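Local coordinates for protein CT_858 (Chlamydia trachomatis, PDB 3DOR), which is a secreted chlamydial protease, also called CPAF, probably acting as a serine-type endopeptidase, at residues Y253-V264 and Y545-D553. Sequence-based numbering, arbitrary orientation.
Sequences YNIGSTDGFLPV and YKGYSEYLD. With SO4 (sulfate ion), chain M.
The phenol oxygen of Tyr-548 is gripped by two partners: its OH lies 2.8 Å from Tyr-253 OH in a hydrogen bond whose proton could come from either oxygen, and Gln-91 NE2 from the PDZ-like domain bonds to it as well. The contact joins the loop 253-264, which leads into the mixed sheet of the S41 peptidase fold, to the start of the C-terminal helix 549-564, with Tyr-548 at the N-cap position. The two tyrosines approach from opposite directions, each hydroxyl lying at the edge of the other ring and in its plane. Tyr-253 OH also rests against the aliphatic chain of Lys-546, 3.2 Å from its CG, while the lysine chain bends at chi3 (75°) and delivers NZ to the carbonyl of Val-101. Strand 98-103 is thus tied into the same junction.

Phe-261 CD1 lies over one face of the Tyr-548 ring, 3.6 Å from Tyr-548 CZ, and the two planes are inclined at 40°, an oblique pair. With CG between its backbone N and carbonyl carbon (chi1 56°), the phenyl ring is turned to Tyr-548 while CB of the same residue covers a face of Tyr-253, so Phe-261 packs against both phenols. Further along, Leu-262 CD2 sits over the Tyr-548 ring near its rim and reaches Tyr-551 CE2 at 4.0 Å, where both residues also meet Leu-460 of the central sheet. Pro-263 brings its ring up to Tyr-548 and Leu-552, the latter touching Pro-263 CG through CD1 at 3.6 Å. The two backbones are bridged by one water, which donates to Phe-261 O at 2.9 Å and to Lys-546 O at 2.8 Å.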
loop_
_atom_site.group_PDB
_atom_site.type_symbol
_atom_site.label_atom_id
_atom_site.label_comp_id
_atom_site.label_asym_id
_atom_site.label_seq_id
_atom_site.Cartn_x
_atom_site.Cartn_y
_atom_site.Cartn_z
ATOM N N TYR B 253 -15.533 5.514 -26.512
ATOM C CA TYR B 253 -14.239 5.038 -26.978
ATOM C C TYR B 253 -13.212 4.881 -25.864
ATOM O O TYR B 253 -12.111 4.401 -26.101
ATOM C CB TYR B 253 -13.713 5.975 -28.077
ATOM C CG TYR B 253 -14.575 5.942 -29.338
ATOM C CD1 TYR B 253 -15.607 6.865 -29.537
ATOM C CD2 TYR B 253 -14.389 4.952 -30.302
ATOM C CE1 TYR B 253 -16.436 6.793 -30.673
ATOM C CE2 TYR B 253 -15.209 4.871 -31.427
ATOM C CZ TYR B 253 -16.228 5.789 -31.602
ATOM O OH TYR B 253 -17.056 5.664 -32.685
ATOM N N ASN B 254 -13.581 5.268 -24.647
ATOM C CA ASN B 254 -12.682 5.151 -23.498
ATOM C C ASN B 254 -12.327 3.698 -23.170
ATOM O O ASN B 254 -13.191 2.823 -23.178
ATOM C CB ASN B 254 -13.328 5.743 -22.243
ATOM C CG ASN B 254 -13.211 7.250 -22.157
ATOM O OD1 ASN B 254 -12.943 7.781 -21.085
ATOM N ND2 ASN B 254 -13.433 7.949 -23.266
ATOM N N ILE B 255 -11.062 3.445 -22.865
ATOM C CA ILE B 255 -10.649 2.109 -22.478
ATOM C C ILE B 255 -11.396 1.819 -21.169
ATOM O O ILE B 255 -11.431 2.662 -20.277
ATOM C CB ILE B 255 -9.125 2.053 -22.254
ATOM C CG1 ILE B 255 -8.409 2.067 -23.616
ATOM C CG2 ILE B 255 -8.746 0.809 -21.473
ATOM C CD1 ILE B 255 -6.875 2.053 -23.523
ATOM N N GLY B 256 -12.016 0.646 -21.070
ATOM C CA GLY B 256 -12.761 0.313 -19.868
ATOM C C GLY B 256 -14.207 0.792 -19.879
ATOM O O GLY B 256 -14.948 0.566 -18.924
ATOM N N SER B 257 -14.616 1.456 -20.952
ATOM C CA SER B 257 -15.989 1.947 -21.070
ATOM C C SER B 257 -16.999 0.797 -20.997
ATOM O O SER B 257 -16.858 -0.216 -21.686
ATOM C CB SER B 257 -16.168 2.703 -22.392
ATOM O OG SER B 257 -17.533 2.747 -22.776
ATOM N N THR B 258 -18.026 0.963 -20.169
ATOM C CA THR B 258 -19.043 -0.074 -20.011
ATOM C C THR B 258 -19.766 -0.412 -21.310
ATOM O O THR B 258 -19.942 -1.583 -21.644
ATOM C CB THR B 258 -20.101 0.331 -18.941
ATOM O OG1 THR B 258 -19.465 0.430 -17.668
ATOM C CG2 THR B 258 -21.208 -0.709 -18.838
ATOM N N ASP B 259 -20.180 0.609 -22.049
ATOM C CA ASP B 259 -20.916 0.386 -23.288
ATOM C C ASP B 259 -20.078 0.186 -24.539
ATOM O O ASP B 259 -20.538 -0.427 -25.498
ATOM C CB ASP B 259 -21.907 1.532 -23.524
ATOM C CG ASP B 259 -23.129 1.438 -22.624
ATOM O OD1 ASP B 259 -23.907 2.412 -22.550
ATOM O OD2 ASP B 259 -23.319 0.379 -22.000
ATOM N N GLY B 260 -18.853 0.687 -24.555
ATOM C CA GLY B 260 -18.065 0.505 -25.761
ATOM C C GLY B 260 -18.615 1.397 -26.859
ATOM O O GLY B 260 -19.388 2.333 -26.591
ATOM N N PHE B 261 -18.264 1.094 -28.101
ATOM C CA PHE B 261 -18.680 1.940 -29.212
ATOM C C PHE B 261 -19.435 1.250 -30.333
ATOM O O PHE B 261 -19.751 1.874 -31.337
ATOM C CB PHE B 261 -17.438 2.623 -29.783
ATOM C CG PHE B 261 -16.356 1.657 -30.195
ATOM C CD1 PHE B 261 -16.420 0.999 -31.418
ATOM C CD2 PHE B 261 -15.287 1.393 -29.352
ATOM C CE1 PHE B 261 -15.431 0.090 -31.795
ATOM C CE2 PHE B 261 -14.291 0.484 -29.717
ATOM C CZ PHE B 261 -14.366 -0.168 -30.944
ATOM N N LEU B 262 -19.730 -0.029 -30.168
ATOM C CA LEU B 262 -20.453 -0.764 -31.194
ATOM C C LEU B 262 -21.975 -0.630 -31.085
ATOM O O LEU B 262 -22.554 -0.763 -29.999
ATOM C CB LEU B 262 -20.073 -2.242 -31.134
ATOM C CG LEU B 262 -18.576 -2.531 -31.282
ATOM C CD1 LEU B 262 -18.319 -4.002 -31.040
ATOM C CD2 LEU B 262 -18.108 -2.113 -32.681
ATOM N N PRO B 263 -22.642 -0.333 -32.212
ATOM C CA PRO B 263 -24.104 -0.201 -32.204
ATOM C C PRO B 263 -24.747 -1.589 -32.105
ATOM O O PRO B 263 -24.072 -2.597 -32.325
ATOM C CB PRO B 263 -24.401 0.515 -33.530
ATOM C CG PRO B 263 -23.227 0.175 -34.395
ATOM C CD PRO B 263 -22.063 0.214 -33.452
ATOM N N VAL B 264 -26.033 -1.658 -31.766
ATOM C CA VAL B 264 -26.693 -2.957 -31.637
ATOM C C VAL B 264 -26.598 -3.724 -32.943
ATOM O O VAL B 264 -26.657 -3.136 -34.021
ATOM C CB VAL B 264 -28.184 -2.811 -31.215
ATOM C CG1 VAL B 264 -28.270 -2.060 -29.906
ATOM C CG2 VAL B 264 -28.972 -2.080 -32.280
ATOM N N TYR B 545 -18.720 7.431 -40.027
ATOM C CA TYR B 545 -19.903 7.923 -39.326
ATOM C C TYR B 545 -20.308 7.059 -38.127
ATOM O O TYR B 545 -21.467 7.033 -37.720
ATOM C CB TYR B 545 -21.063 8.081 -40.321
ATOM C CG TYR B 545 -20.771 9.106 -41.415
ATOM C CD1 TYR B 545 -21.253 8.933 -42.713
ATOM C CD2 TYR B 545 -19.982 10.231 -41.153
ATOM C CE1 TYR B 545 -20.948 9.854 -43.728
ATOM C CE2 TYR B 545 -19.675 11.155 -42.155
ATOM C CZ TYR B 545 -20.157 10.960 -43.440
ATOM O OH TYR B 545 -19.835 11.864 -44.429
ATOM N N LYS B 546 -19.333 6.354 -37.568
ATOM C CA LYS B 546 -19.550 5.517 -36.394
ATOM C C LYS B 546 -20.608 4.430 -36.511
ATOM O O LYS B 546 -21.200 4.045 -35.506
ATOM C CB LYS B 546 -19.883 6.412 -35.201
ATOM C CG LYS B 546 -18.732 7.303 -34.812
ATOM C CD LYS B 546 -19.201 8.613 -34.206
ATOM C CE LYS B 546 -19.698 8.446 -32.800
ATOM N NZ LYS B 546 -19.864 9.787 -32.172
ATOM N N GLY B 547 -20.833 3.928 -37.722
ATOM C CA GLY B 547 -21.826 2.887 -37.910
ATOM C C GLY B 547 -21.275 1.473 -37.824
ATOM O O GLY B 547 -21.994 0.556 -37.434
ATOM N N TYR B 548 -20.006 1.296 -38.187
ATOM C CA TYR B 548 -19.360 -0.017 -38.161
ATOM C C TYR B 548 -20.234 -1.081 -38.814
ATOM O O TYR B 548 -20.241 -2.244 -38.384
ATOM C CB TYR B 548 -19.048 -0.442 -36.720
ATOM C CG TYR B 548 -18.231 0.565 -35.950
ATOM C CD1 TYR B 548 -18.848 1.615 -35.277
ATOM C CD2 TYR B 548 -16.836 0.509 -35.955
ATOM C CE1 TYR B 548 -18.108 2.594 -34.633
ATOM C CE2 TYR B 548 -16.071 1.491 -35.312
ATOM C CZ TYR B 548 -16.719 2.531 -34.659
ATOM O OH TYR B 548 -15.984 3.530 -34.068
ATOM N N SER B 549 -20.963 -0.700 -39.857
ATOM C CA SER B 549 -21.849 -1.650 -40.506
ATOM C C SER B 549 -21.086 -2.732 -41.241
ATOM O O SER B 549 -21.538 -3.870 -41.299
ATOM C CB SER B 549 -22.836 -0.926 -41.448
ATOM O OG SER B 549 -22.173 -0.294 -42.525
ATOM N N GLU B 550 -19.924 -2.401 -41.796
ATOM C CA GLU B 550 -19.141 -3.412 -42.494
ATOM C C GLU B 550 -18.592 -4.414 -41.480
ATOM O O GLU B 550 -18.687 -5.627 -41.670
ATOM C CB GLU B 550 -17.997 -2.772 -43.285
ATOM C CG GLU B 550 -18.466 -1.771 -44.324
ATOM C CD GLU B 550 -17.391 -1.410 -45.337
ATOM O OE1 GLU B 550 -16.190 -1.580 -45.034
ATOM O OE2 GLU B 550 -17.757 -0.941 -46.440
ATOM N N TYR B 551 -18.017 -3.897 -40.402
ATOM C CA TYR B 551 -17.479 -4.739 -39.344
ATOM C C TYR B 551 -18.604 -5.635 -38.800
ATOM O O TYR B 551 -18.486 -6.863 -38.771
ATOM C CB TYR B 551 -16.935 -3.854 -38.222
ATOM C CG TYR B 551 -16.450 -4.598 -36.994
ATOM C CD1 TYR B 551 -15.172 -5.160 -36.953
ATOM C CD2 TYR B 551 -17.258 -4.709 -35.855
ATOM C CE1 TYR B 551 -14.701 -5.810 -35.806
ATOM C CE2 TYR B 551 -16.802 -5.359 -34.703
ATOM C CZ TYR B 551 -15.522 -5.901 -34.683
ATOM O OH TYR B 551 -15.041 -6.492 -33.535
ATOM N N LEU B 552 -19.702 -5.014 -38.384
ATOM C CA LEU B 552 -20.825 -5.770 -37.834
ATOM C C LEU B 552 -21.442 -6.787 -38.785
ATOM O O LEU B 552 -21.775 -7.898 -38.364
ATOM C CB LEU B 552 -21.902 -4.815 -37.306
ATOM C CG LEU B 552 -21.518 -4.133 -35.991
ATOM C CD1 LEU B 552 -22.637 -3.200 -35.526
ATOM C CD2 LEU B 552 -21.238 -5.196 -34.941
ATOM N N ASP B 553 -21.593 -6.436 -40.061
ATOM C CA ASP B 553 -22.172 -7.391 -41.004
ATOM C C ASP B 553 -21.284 -8.615 -41.121
ATOM O O ASP B 553 -21.766 -9.735 -41.285
ATOM C CB ASP B 553 -22.356 -6.775 -42.391
ATOM C CG ASP B 553 -23.510 -5.803 -42.444
ATOM O OD1 ASP B 553 -24.426 -5.903 -41.589
ATOM O OD2 ASP B 553 -23.504 -4.948 -43.355
HETATM S S SO4 M . -8.838 6.664 -23.050
HETATM O O1 SO4 M . -9.926 7.554 -23.591
HETATM O O2 SO4 M . -8.662 6.953 -21.596
HETATM O O3 SO4 M . -9.190 5.219 -23.208
HETATM O O4 SO4 M . -7.591 6.965 -23.836
HETATM O O HOH W 1 -21.474 3.840 -32.701
#